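Local structure of DNA polymerase sliding clamp C (Sulfolobus tokodaii, 3AIZ) at residues M1-F15 with L78-T91. The protein serves as one subunit of a ring that encircles DNA and tethers the polymerase and other DNA-processing proteins to it during replication. Residues are numbered along the deposited sequence; the frame is centred on the assembly and turned at random.
Sequences MRVKVIDADAFSYIF and LKTVTKNDSLYLET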
loop_
_atom_site.group_PDB
_atom_site.type_symbol
_atom_site.label_atom_id
_atom_site.label_comp_id
_atom_site.label_asym_id
_atom_site.label_seq_id
_atom_site.Cartn_x
_atom_site.Cartn_y
_atom_site.Cartn_z
ATOM N N MET C 1 -16.175 -6.203 48.701
ATOM C CA MET C 1 -16.169 -7.503 48.040
ATOM C C MET C 1 -14.844 -7.779 47.335
ATOM O O MET C 1 -14.013 -6.885 47.187
ATOM C CB MET C 1 -17.337 -7.613 47.054
ATOM C CG MET C 1 -17.687 -6.317 46.333
ATOM S SD MET C 1 -16.355 -5.675 45.300
ATOM C CE MET C 1 -16.060 -7.068 44.215
ATOM N N ARG C 2 -14.657 -9.024 46.905
ATOM C CA ARG C 2 -13.432 -9.428 46.221
ATOM C C ARG C 2 -13.731 -10.424 45.105
ATOM O O ARG C 2 -14.255 -11.510 45.352
ATOM C CB ARG C 2 -12.435 -10.026 47.215
ATOM C CG ARG C 2 -11.083 -10.368 46.611
ATOM C CD ARG C 2 -10.124 -10.893 47.668
ATOM N NE ARG C 2 -8.809 -11.204 47.115
ATOM C CZ ARG C 2 -8.482 -12.377 46.580
ATOM N NH1 ARG C 2 -7.260 -12.572 46.102
ATOM N NH2 ARG C 2 -9.377 -13.355 46.522
ATOM N N VAL C 3 -13.387 -10.048 43.877
ATOM C CA VAL C 3 -13.690 -10.860 42.704
ATOM C C VAL C 3 -12.451 -11.066 41.832
ATOM O O VAL C 3 -11.603 -10.180 41.727
ATOM C CB VAL C 3 -14.813 -10.214 41.865
ATOM C CG1 VAL C 3 -15.007 -10.962 40.562
ATOM C CG2 VAL C 3 -16.111 -10.175 42.657
ATOM N N LYS C 4 -12.351 -12.237 41.211
ATOM C CA LYS C 4 -11.204 -12.561 40.367
ATOM C C LYS C 4 -11.617 -13.074 38.989
ATOM O O LYS C 4 -12.405 -14.013 38.874
ATOM C CB LYS C 4 -10.305 -13.591 41.055
ATOM C CG LYS C 4 -9.135 -14.060 40.203
ATOM C CD LYS C 4 -8.348 -15.159 40.897
ATOM C CE LYS C 4 -7.177 -15.624 40.044
ATOM N NZ LYS C 4 -6.390 -16.696 40.716
ATOM N N VAL C 5 -11.072 -12.452 37.948
ATOM C CA VAL C 5 -11.334 -12.863 36.575
ATOM C C VAL C 5 -10.080 -13.463 35.956
ATOM O O VAL C 5 -8.984 -12.933 36.130
ATOM C CB VAL C 5 -11.778 -11.671 35.708
ATOM C CG1 VAL C 5 -11.934 -12.096 34.256
ATOM C CG2 VAL C 5 -13.070 -11.078 36.239
ATOM N N ILE C 6 -10.238 -14.567 35.233
ATOM C CA ILE C 6 -9.101 -15.199 34.571
ATOM C C ILE C 6 -8.853 -14.608 33.184
ATOM O O ILE C 6 -7.813 -13.997 32.942
ATOM C CB ILE C 6 -9.269 -16.726 34.472
ATOM C CG1 ILE C 6 -9.243 -17.350 35.869
ATOM C CG2 ILE C 6 -8.172 -17.325 33.606
ATOM C CD1 ILE C 6 -9.368 -18.859 35.869
ATOM N N ASP C 7 -9.807 -14.792 32.276
ATOM C CA ASP C 7 -9.695 -14.223 30.937
ATOM C C ASP C 7 -10.038 -12.739 30.969
ATOM O O ASP C 7 -11.083 -12.322 30.469
ATOM C CB ASP C 7 -10.610 -14.958 29.956
ATOM C CG ASP C 7 -10.398 -14.519 28.516
ATOM O OD1 ASP C 7 -9.575 -13.608 28.282
ATOM O OD2 ASP C 7 -11.053 -15.087 27.618
ATOM N N ALA C 8 -9.149 -11.946 31.556
ATOM C CA ALA C 8 -9.387 -10.518 31.733
ATOM C C ALA C 8 -9.299 -9.752 30.418
ATOM O O ALA C 8 -9.754 -8.612 30.326
ATOM C CB ALA C 8 -8.415 -9.940 32.751
ATOM N N ASP C 9 -8.714 -10.378 29.402
ATOM C CA ASP C 9 -8.581 -9.742 28.096
ATOM C C ASP C 9 -9.952 -9.524 27.465
ATOM O O ASP C 9 -10.279 -8.421 27.025
ATOM C CB ASP C 9 -7.706 -10.586 27.167
ATOM C CG ASP C 9 -7.413 -9.889 25.851
ATOM O OD1 ASP C 9 -7.206 -8.658 25.861
ATOM O OD2 ASP C 9 -7.384 -10.573 24.806
ATOM N N ALA C 10 -10.750 -10.584 27.420
ATOM C CA ALA C 10 -12.103 -10.497 26.889
ATOM C C ALA C 10 -12.966 -9.656 27.819
ATOM O O ALA C 10 -13.719 -8.789 27.375
ATOM C CB ALA C 10 -12.696 -11.886 26.720
ATOM N N PHE C 11 -12.837 -9.917 29.115
ATOM C CA PHE C 11 -13.598 -9.205 30.135
ATOM C C PHE C 11 -13.514 -7.689 29.967
ATOM O O PHE C 11 -14.493 -6.978 30.186
ATOM C CB PHE C 11 -13.107 -9.608 31.528
ATOM C CG PHE C 11 -13.869 -8.969 32.652
ATOM C CD1 PHE C 11 -15.020 -9.557 33.150
ATOM C CD2 PHE C 11 -13.428 -7.786 33.221
ATOM C CE1 PHE C 11 -15.719 -8.974 34.187
ATOM C CE2 PHE C 11 -14.124 -7.199 34.260
ATOM C CZ PHE C 11 -15.270 -7.794 34.743
ATOM N N SER C 12 -12.343 -7.199 29.573
ATOM C CA SER C 12 -12.130 -5.762 29.443
ATOM C C SER C 12 -12.954 -5.157 28.310
ATOM O O SER C 12 -13.381 -4.005 28.391
ATOM C CB SER C 12 -10.646 -5.454 29.235
ATOM O OG SER C 12 -10.181 -5.980 28.005
ATOM N N TYR C 13 -13.178 -5.936 27.257
ATOM C CA TYR C 13 -13.904 -5.445 26.088
ATOM C C TYR C 13 -15.378 -5.163 26.374
ATOM O O TYR C 13 -16.021 -4.402 25.651
ATOM C CB TYR C 13 -13.757 -6.410 24.910
ATOM C CG TYR C 13 -12.474 -6.217 24.130
ATOM C CD1 TYR C 13 -11.328 -6.931 24.452
ATOM C CD2 TYR C 13 -12.410 -5.313 23.078
ATOM C CE1 TYR C 13 -10.155 -6.752 23.744
ATOM C CE2 TYR C 13 -11.243 -5.129 22.364
ATOM C CZ TYR C 13 -10.118 -5.850 22.700
ATOM O OH TYR C 13 -8.952 -5.670 21.992
ATOM N N ILE C 14 -15.909 -5.778 27.426
ATOM C CA ILE C 14 -17.273 -5.496 27.857
ATOM C C ILE C 14 -17.397 -4.025 28.234
ATOM O O ILE C 14 -18.408 -3.380 27.955
ATOM C CB ILE C 14 -17.675 -6.353 29.074
ATOM C CG1 ILE C 14 -17.584 -7.843 28.741
ATOM C CG2 ILE C 14 -19.079 -5.997 29.537
ATOM C CD1 ILE C 14 -17.948 -8.746 29.899
ATOM N N PHE C 15 -16.351 -3.501 28.864
ATOM C CA PHE C 15 -16.343 -2.126 29.348
ATOM C C PHE C 15 -15.887 -1.151 28.270
ATOM O O PHE C 15 -16.231 0.030 28.302
ATOM C CB PHE C 15 -15.462 -2.013 30.592
ATOM C CG PHE C 15 -15.923 -2.872 31.731
ATOM C CD1 PHE C 15 -15.598 -4.217 31.776
ATOM C CD2 PHE C 15 -16.693 -2.340 32.750
ATOM C CE1 PHE C 15 -16.030 -5.012 32.818
ATOM C CE2 PHE C 15 -17.127 -3.132 33.796
ATOM C CZ PHE C 15 -16.795 -4.468 33.830
ATOM N N LEU C 78 -7.763 -1.220 31.992
ATOM C CA LEU C 78 -8.199 -2.505 31.457
ATOM C C LEU C 78 -7.533 -2.791 30.116
ATOM O O LEU C 78 -7.300 -3.946 29.764
ATOM C CB LEU C 78 -9.721 -2.546 31.311
ATOM C CG LEU C 78 -10.538 -2.637 32.601
ATOM C CD1 LEU C 78 -12.025 -2.625 32.290
ATOM C CD2 LEU C 78 -10.167 -3.880 33.391
ATOM N N LYS C 79 -7.230 -1.734 29.371
ATOM C CA LYS C 79 -6.563 -1.876 28.083
ATOM C C LYS C 79 -5.145 -2.412 28.253
ATOM O O LYS C 79 -4.546 -2.917 27.303
ATOM C CB LYS C 79 -6.515 -0.535 27.347
ATOM C CG LYS C 79 -7.862 -0.004 26.893
ATOM C CD LYS C 79 -7.693 1.294 26.117
ATOM C CE LYS C 79 -9.029 1.868 25.676
ATOM N NZ LYS C 79 -8.859 3.126 24.896
ATOM N N THR C 80 -4.612 -2.298 29.465
ATOM C CA THR C 80 -3.228 -2.675 29.725
ATOM C C THR C 80 -3.090 -4.135 30.140
ATOM O O THR C 80 -2.028 -4.556 30.596
ATOM C CB THR C 80 -2.594 -1.788 30.813
ATOM O OG1 THR C 80 -3.076 -2.184 32.102
ATOM C CG2 THR C 80 -2.930 -0.324 30.572
ATOM N N VAL C 81 -4.163 -4.905 29.987
ATOM C CA VAL C 81 -4.126 -6.322 30.336
ATOM C C VAL C 81 -3.587 -7.151 29.176
ATOM O O VAL C 81 -3.824 -6.836 28.010
ATOM C CB VAL C 81 -5.513 -6.858 30.744
ATOM C CG1 VAL C 81 -6.094 -6.021 31.873
ATOM C CG2 VAL C 81 -6.452 -6.879 29.550
ATOM N N THR C 82 -2.858 -8.211 29.506
ATOM C CA THR C 82 -2.305 -9.103 28.498
ATOM C C THR C 82 -3.140 -10.374 28.396
ATOM O O THR C 82 -4.216 -10.471 28.987
ATOM C CB THR C 82 -0.851 -9.482 28.821
ATOM O OG1 THR C 82 -0.809 -10.230 30.042
ATOM C CG2 THR C 82 0.002 -8.233 28.966
ATOM N N LYS C 83 -2.639 -11.346 27.641
ATOM C CA LYS C 83 -3.331 -12.617 27.471
ATOM C C LYS C 83 -3.273 -13.446 28.750
ATOM O O LYS C 83 -4.238 -14.122 29.107
ATOM C CB LYS C 83 -2.720 -13.406 26.312
ATOM C CG LYS C 83 -2.765 -12.692 24.970
ATOM C CD LYS C 83 -4.190 -12.555 24.457
ATOM C CE LYS C 83 -4.214 -11.965 23.055
ATOM N NZ LYS C 83 -5.596 -11.914 22.495
ATOM N N ASN C 84 -2.136 -13.386 29.436
ATOM C CA ASN C 84 -1.920 -14.181 30.640
ATOM C C ASN C 84 -2.065 -13.377 31.931
ATOM O O ASN C 84 -1.452 -13.703 32.949
ATOM C CB ASN C 84 -0.550 -14.863 30.590
ATOM C CG ASN C 84 0.588 -13.877 30.394
ATOM O OD1 ASN C 84 0.788 -12.972 31.205
ATOM N ND2 ASN C 84 1.343 -14.051 29.314
ATOM N N ASP C 85 -2.874 -12.324 31.881
ATOM C CA ASP C 85 -3.141 -11.503 33.058
ATOM C C ASP C 85 -4.417 -11.941 33.758
ATOM O O ASP C 85 -5.446 -12.147 33.116
ATOM C CB ASP C 85 -3.261 -10.029 32.672
ATOM C CG ASP C 85 -1.946 -9.291 32.770
ATOM O OD1 ASP C 85 -1.084 -9.715 33.570
ATOM O OD2 ASP C 85 -1.776 -8.282 32.055
ATOM N N SER C 86 -4.345 -12.085 35.076
ATOM C CA SER C 86 -5.532 -12.326 35.884
ATOM C C SER C 86 -5.948 -11.012 36.535
ATOM O O SER C 86 -5.098 -10.201 36.901
ATOM C CB SER C 86 -5.264 -13.395 36.945
ATOM O OG SER C 86 -4.201 -13.014 37.803
ATOM N N LEU C 87 -7.250 -10.799 36.674
ATOM C CA LEU C 87 -7.753 -9.530 37.187
ATOM C C LEU C 87 -8.438 -9.683 38.542
ATOM O O LEU C 87 -9.090 -10.690 38.808
ATOM C CB LEU C 87 -8.703 -8.888 36.174
ATOM C CG LEU C 87 -9.219 -7.486 36.498
ATOM C CD1 LEU C 87 -9.185 -6.608 35.260
ATOM C CD2 LEU C 87 -10.621 -7.545 37.085
ATOM N N TYR C 88 -8.279 -8.676 39.395
ATOM C CA TYR C 88 -8.906 -8.672 40.711
ATOM C C TYR C 88 -9.643 -7.360 40.953
ATOM O O TYR C 88 -9.096 -6.280 40.729
ATOM C CB TYR C 88 -7.861 -8.880 41.811
ATOM C CG TYR C 88 -7.183 -10.234 41.792
ATOM C CD1 TYR C 88 -6.034 -10.446 41.039
ATOM C CD2 TYR C 88 -7.683 -11.294 42.537
ATOM C CE1 TYR C 88 -5.407 -11.679 41.022
ATOM C CE2 TYR C 88 -7.062 -12.531 42.527
ATOM C CZ TYR C 88 -5.925 -12.718 41.766
ATOM O OH TYR C 88 -5.302 -13.945 41.749
ATOM N N LEU C 89 -10.886 -7.459 41.408
ATOM C CA LEU C 89 -11.663 -6.283 41.773
ATOM C C LEU C 89 -11.954 -6.329 43.265
ATOM O O LEU C 89 -12.236 -7.393 43.811
ATOM C CB LEU C 89 -12.965 -6.229 40.976
ATOM C CG LEU C 89 -12.812 -6.130 39.456
ATOM C CD1 LEU C 89 -14.157 -6.277 38.763
ATOM C CD2 LEU C 89 -12.144 -4.821 39.067
ATOM N N GLU C 90 -11.883 -5.178 43.925
ATOM C CA GLU C 90 -12.020 -5.140 45.375
ATOM C C GLU C 90 -12.375 -3.741 45.872
ATOM O O GLU C 90 -12.271 -2.765 45.132
ATOM C CB GLU C 90 -10.724 -5.628 46.028
ATOM C CG GLU C 90 -10.846 -5.994 47.497
ATOM C CD GLU C 90 -9.613 -6.712 48.019
ATOM O OE1 GLU C 90 -8.685 -6.961 47.218
ATOM O OE2 GLU C 90 -9.576 -7.030 49.226
ATOM N N THR C 91 -12.802 -3.654 47.128
ATOM C CA THR C 91 -13.132 -2.374 47.743
ATOM C C THR C 91 -12.262 -2.132 48.973
ATOM O O THR C 91 -12.199 -2.971 49.870
ATOM C CB THR C 91 -14.615 -2.310 48.154
ATOM O OG1 THR C 91 -15.444 -2.516 47.004
ATOM C CG2 THR C 91 -14.938 -0.958 48.770
#
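Val-3 and Val-5 of strand 2-5 each form an antiparallel hydrogen-bonded pair, with Leu-89 and Leu-87 of strand 86-91. Four backbone bonds join them. Leu-87 N to Val-5 O is 2.8 Å, and Val-3 N to Leu-89 O is 2.9 Å.

On the polar face, Lys-4 runs alongside the Tyr-88 ring, both pointing the same way. With CG anti to the backbone N (chi1 176°) and the chain extended, the Lys-4 methylenes lie along the CE2 side of the ring. Arg-2 NH1 is 3.6 Å from Tyr-88 CE2, with Tyr-88 CD2 over one face of the guanidinium and the planes 39° apart. Arg-2 NH2 is salt-bridged to Glu-58.

The other face is apolar. Ala-8 CB meets Leu-87 CB at 3.6 Å. Val-5 CG2 sits over one face of the Phe-11 ring, offset toward its rim.

Away from the sheet, Phe-15 CB packs on Leu-78 CD1 at 3.9 Å.

Lys-83 NZ forms a salt bridge with Asp-9 OD2 (3.2 Å), approaching from the syn side but 31° out of the carboxylate plane.

In this PCNA N-terminal domain, strand 2-5 lies between 58-60 and 86-91, and 97-102 flanks 86-91 on its other side. Helix 8-18 covers the apolar face, where Phe-74 of helix 71-78 meets Leu-89 and Phe-15.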